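Putative vitamin-B12 independent methionine synthase family protein (Listeria monocytogenes, PDB 1YPX) probably transfers a methyl group from a methyltetrahydrofolate to homocysteine to form methionine, without cobalamin and with the help of a zinc ion. Local coordinates at residues Ala166-Tyr177 with Glu223-Ile234; Thr189-Asp197 with Tyr253-Phe261. One frame throughout, in Å; residues are numbered along the deposited sequence.

Interaction 1: residues Ala166-Tyr177 with Glu223-Ile234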
loop_
_atom_site.group_PDB
_atom_site.type_symbol
_atom_site.label_atom_id
_atom_site.label_comp_id
_atom_site.label_asym_id
_atom_site.label_seq_id
_atom_site.Cartn_x
_atom_site.Cartn_y
_atom_site.Cartn_z
ATOM N N ALA A 166 -8.434 -14.502 -6.469
ATOM C CA ALA A 166 -7.792 -14.787 -5.184
ATOM C C ALA A 166 -6.577 -15.730 -5.347
ATOM O O ALA A 166 -5.549 -15.540 -4.687
ATOM C CB ALA A 166 -8.820 -15.392 -4.210
ATOM N N THR A 167 -6.701 -16.747 -6.209
ATOM C CA THR A 167 -5.602 -17.672 -6.461
ATOM C C THR A 167 -4.532 -16.901 -7.205
ATOM O O THR A 167 -3.338 -17.094 -6.978
ATOM C CB THR A 167 -6.021 -18.884 -7.348
ATOM O OG1 THR A 167 -6.908 -19.733 -6.617
ATOM C CG2 THR A 167 -4.801 -19.707 -7.763
ATOM N N ALA A 168 -4.951 -16.023 -8.107
ATOM C CA ALA A 168 -3.977 -15.221 -8.840
ATOM C C ALA A 168 -3.157 -14.462 -7.797
ATOM O O ALA A 168 -1.948 -14.274 -7.966
ATOM C CB ALA A 168 -4.674 -14.242 -9.780
ATOM N N TYR A 169 -3.818 -14.039 -6.718
ATOM C CA TYR A 169 -3.125 -13.323 -5.659
ATOM C C TYR A 169 -2.329 -14.244 -4.729
ATOM O O TYR A 169 -1.238 -13.875 -4.287
ATOM C CB TYR A 169 -4.100 -12.438 -4.859
ATOM C CG TYR A 169 -4.129 -10.989 -5.329
ATOM C CD1 TYR A 169 -3.392 -10.004 -4.668
ATOM C CD2 TYR A 169 -4.868 -10.611 -6.457
ATOM C CE1 TYR A 169 -3.390 -8.677 -5.112
ATOM C CE2 TYR A 169 -4.870 -9.277 -6.917
ATOM C CZ TYR A 169 -4.128 -8.322 -6.235
ATOM O OH TYR A 169 -4.118 -7.016 -6.673
ATOM N N GLN A 170 -2.847 -15.431 -4.424
ATOM C CA GLN A 170 -2.094 -16.346 -3.565
ATOM C C GLN A 170 -0.777 -16.602 -4.283
ATOM O O GLN A 170 0.304 -16.476 -3.696
ATOM C CB GLN A 170 -2.852 -17.659 -3.348
ATOM C CG GLN A 170 -4.089 -17.527 -2.465
ATOM C CD GLN A 170 -5.097 -18.647 -2.708
ATOM O OE1 GLN A 170 -6.166 -18.701 -2.082
ATOM N NE2 GLN A 170 -4.764 -19.545 -3.633
ATOM N N LYS A 171 -0.867 -16.913 -5.573
ATOM C CA LYS A 171 0.331 -17.161 -6.362
ATOM C C LYS A 171 1.204 -15.908 -6.451
ATOM O O LYS A 171 2.431 -16.007 -6.427
ATOM C CB LYS A 171 -0.046 -17.659 -7.771
ATOM C CG LYS A 171 -0.949 -18.914 -7.777
ATOM C CD LYS A 171 -0.793 -19.761 -9.051
ATOM C CE LYS A 171 -1.732 -19.343 -10.195
ATOM N NZ LYS A 171 -3.068 -20.081 -10.211
ATOM N N ALA A 172 0.585 -14.731 -6.546
ATOM C CA ALA A 172 1.334 -13.472 -6.632
ATOM C C ALA A 172 2.169 -13.265 -5.375
ATOM O O ALA A 172 3.375 -13.022 -5.436
ATOM C CB ALA A 172 0.378 -12.295 -6.807
ATOM N N ILE A 173 1.508 -13.366 -4.230
ATOM C CA ILE A 173 2.171 -13.190 -2.957
ATOM C C ILE A 173 3.317 -14.181 -2.795
ATOM O O ILE A 173 4.411 -13.820 -2.368
ATOM C CB ILE A 173 1.175 -13.373 -1.807
ATOM C CG1 ILE A 173 0.129 -12.268 -1.854
ATOM C CG2 ILE A 173 1.900 -13.363 -0.501
ATOM C CD1 ILE A 173 -0.948 -12.407 -0.827
ATOM N N GLN A 174 3.054 -15.434 -3.140
ATOM C CA GLN A 174 4.060 -16.467 -3.027
ATOM C C GLN A 174 5.273 -16.086 -3.879
ATOM O O GLN A 174 6.426 -16.206 -3.436
ATOM C CB GLN A 174 3.478 -17.811 -3.481
ATOM C CG GLN A 174 4.245 -19.031 -2.992
ATOM C CD GLN A 174 4.373 -19.076 -1.478
ATOM O OE1 GLN A 174 3.371 -19.020 -0.753
ATOM N NE2 GLN A 174 5.608 -19.175 -0.991
ATOM N N ALA A 175 5.026 -15.604 -5.092
ATOM C CA ALA A 175 6.133 -15.219 -5.964
ATOM C C ALA A 175 6.958 -14.098 -5.341
ATOM O O ALA A 175 8.178 -14.080 -5.499
ATOM C CB ALA A 175 5.610 -14.795 -7.331
ATOM N N PHE A 176 6.293 -13.167 -4.643
ATOM C CA PHE A 176 6.979 -12.049 -3.965
ATOM C C PHE A 176 7.749 -12.586 -2.770
ATOM O O PHE A 176 8.896 -12.203 -2.523
ATOM C CB PHE A 176 5.983 -10.990 -3.462
ATOM C CG PHE A 176 5.704 -9.900 -4.455
ATOM C CD1 PHE A 176 6.694 -9.009 -4.834
ATOM C CD2 PHE A 176 4.455 -9.775 -5.032
ATOM C CE1 PHE A 176 6.436 -8.007 -5.767
ATOM C CE2 PHE A 176 4.196 -8.780 -5.965
ATOM C CZ PHE A 176 5.186 -7.901 -6.332
ATOM N N TYR A 177 7.106 -13.472 -2.017
ATOM C CA TYR A 177 7.766 -14.047 -0.859
ATOM C C TYR A 177 9.041 -14.727 -1.326
ATOM O O TYR A 177 10.126 -14.407 -0.857
ATOM C CB TYR A 177 6.868 -15.064 -0.168
ATOM C CG TYR A 177 7.511 -15.651 1.054
ATOM C CD1 TYR A 177 7.445 -15.005 2.283
ATOM C CD2 TYR A 177 8.211 -16.848 0.979
ATOM C CE1 TYR A 177 8.064 -15.546 3.413
ATOM C CE2 TYR A 177 8.829 -17.392 2.096
ATOM C CZ TYR A 177 8.752 -16.742 3.306
ATOM O OH TYR A 177 9.373 -17.306 4.402
ATOM N N GLU A 223 -9.216 -14.410 1.409
ATOM C CA GLU A 223 -8.889 -15.547 0.559
ATOM C C GLU A 223 -7.575 -15.317 -0.185
ATOM O O GLU A 223 -6.736 -16.217 -0.271
ATOM C CB GLU A 223 -10.001 -15.809 -0.456
ATOM C CG GLU A 223 -9.775 -17.076 -1.248
ATOM C CD GLU A 223 -10.777 -17.271 -2.361
ATOM O OE1 GLU A 223 -10.610 -18.270 -3.111
ATOM O OE2 GLU A 223 -11.723 -16.441 -2.492
ATOM N N ALA A 224 -7.410 -14.108 -0.722
ATOM C CA ALA A 224 -6.209 -13.735 -1.458
ATOM C C ALA A 224 -4.947 -13.890 -0.615
ATOM O O ALA A 224 -3.886 -14.237 -1.135
ATOM C CB ALA A 224 -6.325 -12.296 -1.949
ATOM N N ILE A 225 -5.067 -13.633 0.684
ATOM C CA ILE A 225 -3.928 -13.746 1.585
ATOM C C ILE A 225 -4.039 -14.938 2.535
ATOM O O ILE A 225 -3.379 -14.973 3.577
ATOM C CB ILE A 225 -3.759 -12.473 2.423
ATOM C CG1 ILE A 225 -4.992 -12.252 3.301
ATOM C CG2 ILE A 225 -3.543 -11.295 1.512
ATOM C CD1 ILE A 225 -4.829 -11.139 4.310
ATOM N N LYS A 226 -4.869 -15.909 2.169
ATOM C CA LYS A 226 -5.075 -17.111 2.971
ATOM C C LYS A 226 -3.765 -17.850 3.238
ATOM O O LYS A 226 -3.504 -18.280 4.360
ATOM C CB LYS A 226 -6.061 -18.042 2.254
ATOM C CG LYS A 226 -6.378 -19.339 2.985
ATOM C CD LYS A 226 -7.176 -20.300 2.093
ATOM C CE LYS A 226 -7.264 -21.699 2.705
ATOM N NZ LYS A 226 -7.750 -22.721 1.724
ATOM N N HIS A 227 -2.936 -17.991 2.210
ATOM C CA HIS A 227 -1.664 -18.698 2.352
ATOM C C HIS A 227 -0.496 -17.741 2.589
ATOM O O HIS A 227 0.520 -17.800 1.892
ATOM C CB HIS A 227 -1.396 -19.541 1.101
ATOM C CG HIS A 227 -2.445 -20.576 0.825
ATOM N ND1 HIS A 227 -2.950 -20.802 -0.438
ATOM C CD2 HIS A 227 -3.058 -21.470 1.640
ATOM C CE1 HIS A 227 -3.827 -21.790 -0.391
ATOM N NE2 HIS A 227 -3.912 -22.213 0.858
ATOM N N LYS A 228 -0.642 -16.869 3.580
ATOM C CA LYS A 228 0.388 -15.890 3.920
ATOM C C LYS A 228 1.385 -16.479 4.908
ATOM O O LYS A 228 1.018 -16.864 6.020
ATOM C CB LYS A 228 -0.258 -14.634 4.533
ATOM C CG LYS A 228 0.675 -13.422 4.697
ATOM C CD LYS A 228 1.220 -13.231 6.123
ATOM C CE LYS A 228 0.126 -12.803 7.111
ATOM N NZ LYS A 228 0.690 -12.439 8.443
ATOM N N PRO A 229 2.662 -16.563 4.508
ATOM C CA PRO A 229 3.726 -17.100 5.356
ATOM C C PRO A 229 3.752 -16.406 6.716
ATOM O O PRO A 229 3.364 -15.240 6.850
ATOM C CB PRO A 229 4.991 -16.807 4.553
ATOM C CG PRO A 229 4.523 -16.898 3.158
ATOM C CD PRO A 229 3.192 -16.184 3.187
ATOM N N ALA A 230 4.236 -17.126 7.718
ATOM C CA ALA A 230 4.318 -16.615 9.077
ATOM C C ALA A 230 5.219 -15.381 9.253
ATOM O O ALA A 230 4.882 -14.474 10.015
ATOM C CB ALA A 230 4.782 -17.731 9.999
ATOM N N ASP A 231 6.356 -15.347 8.560
ATOM C CA ASP A 231 7.299 -14.224 8.680
ATOM C C ASP A 231 7.057 -13.072 7.710
ATOM O O ASP A 231 7.856 -12.137 7.641
ATOM C CB ASP A 231 8.735 -14.704 8.478
ATOM C CG ASP A 231 8.945 -15.335 7.118
ATOM O OD1 ASP A 231 10.111 -15.449 6.667
ATOM O OD2 ASP A 231 7.934 -15.727 6.498
HETATM N N MSE A 232 5.980 -13.142 6.941
HETATM C CA MSE A 232 5.691 -12.071 6.009
HETATM C C MSE A 232 4.598 -11.178 6.584
HETATM O O MSE A 232 3.616 -11.664 7.150
HETATM C CB MSE A 232 5.263 -12.631 4.654
HETATM C CG MSE A 232 5.003 -11.546 3.611
HETATM SE SE MSE A 232 4.328 -12.224 1.911
HETATM C CE MSE A 232 2.725 -13.021 2.591
ATOM N N VAL A 233 4.779 -9.868 6.449
ATOM C CA VAL A 233 3.807 -8.901 6.954
ATOM C C VAL A 233 2.989 -8.365 5.771
ATOM O O VAL A 233 3.530 -8.043 4.713
ATOM C CB VAL A 233 4.534 -7.725 7.686
ATOM C CG1 VAL A 233 3.524 -6.713 8.215
ATOM C CG2 VAL A 233 5.384 -8.260 8.829
ATOM N N ILE A 234 1.676 -8.304 5.937
ATOM C CA ILE A 234 0.837 -7.778 4.879
ATOM C C ILE A 234 -0.034 -6.664 5.413
ATOM O O ILE A 234 -1.037 -6.902 6.078
ATOM C CB ILE A 234 -0.041 -8.858 4.240
ATOM C CG1 ILE A 234 0.863 -9.838 3.462
ATOM C CG2 ILE A 234 -1.094 -8.194 3.332
ATOM C CD1 ILE A 234 0.135 -10.825 2.528
#

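Interaction 2: residues Thr189-Asp197 with Tyr253-Phe261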
loop_
_atom_site.group_PDB
_atom_site.type_symbol
_atom_site.label_atom_id
_atom_site.label_comp_id
_atom_site.label_asym_id
_atom_site.label_seq_id
_atom_site.Cartn_x
_atom_site.Cartn_y
_atom_site.Cartn_z
ATOM N N THR A 189 -8.197 1.670 -2.456
ATOM C CA THR A 189 -8.930 2.921 -2.381
ATOM C C THR A 189 -10.420 2.732 -2.646
ATOM O O THR A 189 -11.153 3.714 -2.772
ATOM C CB THR A 189 -8.384 3.939 -3.390
ATOM O OG1 THR A 189 -9.009 5.207 -3.167
ATOM C CG2 THR A 189 -8.674 3.493 -4.813
ATOM N N SER A 190 -10.860 1.474 -2.714
ATOM C CA SER A 190 -12.260 1.155 -2.991
ATOM C C SER A 190 -13.199 1.341 -1.803
ATOM O O SER A 190 -14.356 1.716 -1.979
ATOM C CB SER A 190 -12.394 -0.284 -3.534
ATOM O OG SER A 190 -12.186 -1.269 -2.536
ATOM N N TRP A 191 -12.708 1.089 -0.597
ATOM C CA TRP A 191 -13.536 1.231 0.591
ATOM C C TRP A 191 -13.955 2.676 0.835
ATOM O O TRP A 191 -15.035 2.925 1.360
ATOM C CB TRP A 191 -12.799 0.697 1.820
ATOM C CG TRP A 191 -12.288 -0.705 1.653
ATOM C CD1 TRP A 191 -11.155 -1.088 1.012
ATOM C CD2 TRP A 191 -12.909 -1.908 2.129
ATOM N NE1 TRP A 191 -11.022 -2.455 1.058
ATOM C CE2 TRP A 191 -12.084 -2.984 1.738
ATOM C CE3 TRP A 191 -14.080 -2.179 2.847
ATOM C CZ2 TRP A 191 -12.392 -4.314 2.043
ATOM C CZ3 TRP A 191 -14.384 -3.495 3.149
ATOM C CH2 TRP A 191 -13.541 -4.549 2.747
ATOM N N SER A 192 -13.111 3.629 0.457
ATOM C CA SER A 192 -13.439 5.038 0.664
ATOM C C SER A 192 -14.730 5.409 -0.062
ATOM O O SER A 192 -15.520 6.214 0.431
ATOM C CB SER A 192 -12.295 5.942 0.185
ATOM O OG SER A 192 -12.149 5.925 -1.224
ATOM N N TYR A 193 -14.948 4.809 -1.228
ATOM C CA TYR A 193 -16.145 5.093 -2.008
ATOM C C TYR A 193 -17.438 4.858 -1.239
ATOM O O TYR A 193 -18.321 5.714 -1.226
ATOM C CB TYR A 193 -16.155 4.265 -3.289
ATOM C CG TYR A 193 -15.153 4.737 -4.312
ATOM C CD1 TYR A 193 -13.808 4.373 -4.222
ATOM C CD2 TYR A 193 -15.550 5.555 -5.372
ATOM C CE1 TYR A 193 -12.882 4.806 -5.169
ATOM C CE2 TYR A 193 -14.635 5.996 -6.321
ATOM C CZ TYR A 193 -13.302 5.615 -6.216
ATOM O OH TYR A 193 -12.402 6.027 -7.169
ATOM N N LEU A 194 -17.556 3.694 -0.608
ATOM C CA LEU A 194 -18.752 3.384 0.165
ATOM C C LEU A 194 -18.641 3.910 1.596
ATOM O O LEU A 194 -18.969 3.205 2.552
ATOM C CB LEU A 194 -19.006 1.871 0.184
ATOM C CG LEU A 194 -17.908 0.912 0.661
ATOM C CD1 LEU A 194 -18.510 -0.455 0.947
ATOM C CD2 LEU A 194 -16.822 0.798 -0.389
ATOM N N CYS A 195 -18.181 5.154 1.734
ATOM C CA CYS A 195 -18.020 5.789 3.045
ATOM C C CYS A 195 -18.990 6.946 3.280
ATOM O O CYS A 195 -19.242 7.327 4.425
ATOM C CB CYS A 195 -16.588 6.311 3.218
ATOM S SG CYS A 195 -15.313 5.062 3.511
ATOM N N SER A 196 -19.523 7.504 2.194
ATOM C CA SER A 196 -20.452 8.629 2.282
ATOM C C SER A 196 -21.181 8.875 0.962
ATOM O O SER A 196 -21.110 8.057 0.044
ATOM C CB SER A 196 -19.694 9.896 2.687
ATOM O OG SER A 196 -18.648 10.181 1.769
ATOM N N ASP A 197 -21.873 10.014 0.882
ATOM C CA ASP A 197 -22.633 10.413 -0.308
ATOM C C ASP A 197 -23.514 9.292 -0.855
ATOM O O ASP A 197 -24.258 8.656 -0.106
ATOM C CB ASP A 197 -21.684 10.918 -1.408
ATOM C CG ASP A 197 -21.409 12.415 -1.311
ATOM O OD1 ASP A 197 -22.298 13.216 -1.677
ATOM O OD2 ASP A 197 -20.304 12.792 -0.868
ATOM N N TYR A 253 -13.112 5.090 7.941
ATOM C CA TYR A 253 -14.454 5.611 8.174
ATOM C C TYR A 253 -15.247 4.699 9.110
ATOM O O TYR A 253 -14.808 3.595 9.441
ATOM C CB TYR A 253 -15.193 5.788 6.836
ATOM C CG TYR A 253 -15.091 7.188 6.223
ATOM C CD1 TYR A 253 -15.843 8.252 6.728
ATOM C CD2 TYR A 253 -14.275 7.434 5.109
ATOM C CE1 TYR A 253 -15.789 9.523 6.133
ATOM C CE2 TYR A 253 -14.216 8.701 4.507
ATOM C CZ TYR A 253 -14.975 9.736 5.020
ATOM O OH TYR A 253 -14.940 10.973 4.415
ATOM N N GLY A 254 -16.409 5.180 9.541
ATOM C CA GLY A 254 -17.252 4.427 10.455
ATOM C C GLY A 254 -17.885 3.185 9.869
ATOM O O GLY A 254 -17.855 2.122 10.494
ATOM N N PRO A 255 -18.482 3.283 8.671
ATOM C CA PRO A 255 -19.112 2.113 8.052
ATOM C C PRO A 255 -18.133 0.962 7.833
ATOM O O PRO A 255 -18.228 -0.086 8.485
ATOM C CB PRO A 255 -19.662 2.671 6.739
ATOM C CG PRO A 255 -18.741 3.821 6.439
ATOM C CD PRO A 255 -18.574 4.459 7.786
ATOM N N VAL A 256 -17.194 1.167 6.913
ATOM C CA VAL A 256 -16.188 0.165 6.593
ATOM C C VAL A 256 -15.139 0.092 7.682
ATOM O O VAL A 256 -13.948 0.167 7.411
ATOM C CB VAL A 256 -15.496 0.481 5.252
ATOM C CG1 VAL A 256 -16.518 0.422 4.125
ATOM C CG2 VAL A 256 -14.844 1.857 5.306
ATOM N N ALA A 257 -15.593 -0.062 8.918
ATOM C CA ALA A 257 -14.687 -0.135 10.049
ATOM C C ALA A 257 -14.924 -1.411 10.834
ATOM O O ALA A 257 -14.064 -1.850 11.598
ATOM C CB ALA A 257 -14.887 1.067 10.944
ATOM N N GLU A 258 -16.097 -2.007 10.638
ATOM C CA GLU A 258 -16.465 -3.239 11.333
ATOM C C GLU A 258 -15.769 -4.444 10.714
ATOM O O GLU A 258 -15.061 -5.184 11.399
ATOM C CB GLU A 258 -17.978 -3.436 11.266
ATOM C CG GLU A 258 -18.775 -2.190 11.625
ATOM C CD GLU A 258 -18.574 -1.747 13.067
ATOM O OE1 GLU A 258 -17.422 -1.420 13.436
ATOM O OE2 GLU A 258 -19.572 -1.724 13.826
ATOM N N THR A 259 -15.976 -4.625 9.412
ATOM C CA THR A 259 -15.389 -5.740 8.673
ATOM C C THR A 259 -13.899 -5.524 8.392
ATOM O O THR A 259 -13.153 -6.480 8.180
ATOM C CB THR A 259 -16.123 -5.956 7.324
ATOM O OG1 THR A 259 -15.577 -5.079 6.332
ATOM C CG2 THR A 259 -17.617 -5.656 7.476
ATOM N N LEU A 260 -13.481 -4.259 8.393
ATOM C CA LEU A 260 -12.093 -3.900 8.141
ATOM C C LEU A 260 -11.165 -4.202 9.314
ATOM O O LEU A 260 -10.112 -4.813 9.144
ATOM C CB LEU A 260 -11.978 -2.415 7.780
ATOM C CG LEU A 260 -11.730 -2.078 6.303
ATOM C CD1 LEU A 260 -11.451 -0.594 6.149
ATOM C CD2 LEU A 260 -10.545 -2.876 5.792
ATOM N N PHE A 261 -11.539 -3.780 10.510
ATOM C CA PHE A 261 -10.677 -4.035 11.650
ATOM C C PHE A 261 -11.101 -5.257 12.458
ATOM O O PHE A 261 -10.373 -5.706 13.341
ATOM C CB PHE A 261 -10.622 -2.796 12.541
ATOM C CG PHE A 261 -10.334 -1.530 11.789
ATOM C CD1 PHE A 261 -9.302 -1.474 10.859
ATOM C CD2 PHE A 261 -11.100 -0.390 12.009
ATOM C CE1 PHE A 261 -9.040 -0.299 10.160
ATOM C CE2 PHE A 261 -10.847 0.791 11.315
ATOM C CZ PHE A 261 -9.815 0.837 10.389
#

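Interaction 1: residues Ala166-Tyr177 with Glu223-Ile234
Y177 meets D231 through a hydrogen bond from its phenol to the carboxylate, at the N-terminal end of the strands of the TIM-barrel-like fold, where the turn before strand 233-238 passes the end of outer helix 158-178. OH lies 3.0 Å from both OD1 and OD2 of D231, so either oxygen could accept the one proton. The carboxylate sits at the ring's edge, its plane turned 61° from that of the ring. With CG between the backbone N and the carbonyl carbon, D231 folds back towards the phenol. R182 ties this corner together, pairing with D231 OD1 in a salt bridge and lying against the Y177 ring as a cation-pi partner.

P229 takes one ring face: its CG stands 3.8 Å from the Y177 ring centroid, 20° off the normal, a CH-pi contact well suited to a compact, rigid proline ring, whose CH groups can lie on the aromatic face. Y177 CG is anti to the backbone N (chi1 -179°), which carries the ring over to P229 and D231.

One turn earlier in the helix, I173 is the branched apolar side chain that packs towards strand 183-188, where it touches L184. Its CG2 lies 3.6 Å from SE of M232, a selenomethionine, and the two chains cross at about a right angle. The other branch ends in CD1, which is 3.7 Å from CG2 of I225 and 3.9 Å from CD1 of I234.

Where helix 213-224 ends, small residues let the two outer helices come close, the CA atoms of A166 and A224 being 4.2 Å apart. The extended E223 side chain passes alongside A166, while A224 CB lies 3.7 Å from CB of Y169, whose hydroxyl bonds instead to P138 O.

Interaction 2: residues Thr189-Asp197 with Tyr253-Phe261
Two loops that follow neighbouring parallel strands, 183-188 and 233-238, of the TIM-barrel-like fold meet here, joined by a cysteine sulfur-aromatic contact between C195 and Y253 and by apolar packing of W191 on V256 and L260. C195 lies over one face of the Y253 ring: its CB is 3.6 Å from the ring centroid and 28° off the normal, a CH-pi contact, whereas SG stands 4.0 Å from that centroid in an oblique position. A small, polarisable thiol suits a place beside an aromatic ring, and R240 adds a cation-pi partner to the tyrosine.

V256, at the centre of an inverse gamma turn, spreads its two methyls between separate neighbours. CG1 comes in at the edge of the W191 indole, 3.8 Å from CE3, and also touches L194 CG; CG2 points to the sulfur of C195, 3.7 Å away. Broad and flat, the indole offers its face as well, and L260 CD2 lies over its centre, 4.3 Å above the plane. W191 chi1 of -53° sets CG anti to the carbonyl carbon and brings the ring across to helix 258-261, where T259 OG1 is 3.8 Å from CZ3 of W191.

Overall arrangement
Both interactions involve the region of strands 183-188 and 233-238, at opposite ends of those strands. Interaction 1 lies where strand 233-238 begins, with helix 158-178 and the turn leading into the strand; interaction 2 lies beyond the ends of strands 183-188 and 233-238, where TIM-barrel enzymes keep their active sites. Their centres are 24 Å apart and their nearest atoms about 10 Å, so they do not touch. H237 and C239, with C334, face one vacant point that could be a metal site, consistent with the zinc expected in this family. T189 touches C239, which places the 189-197 loop beside that possible site.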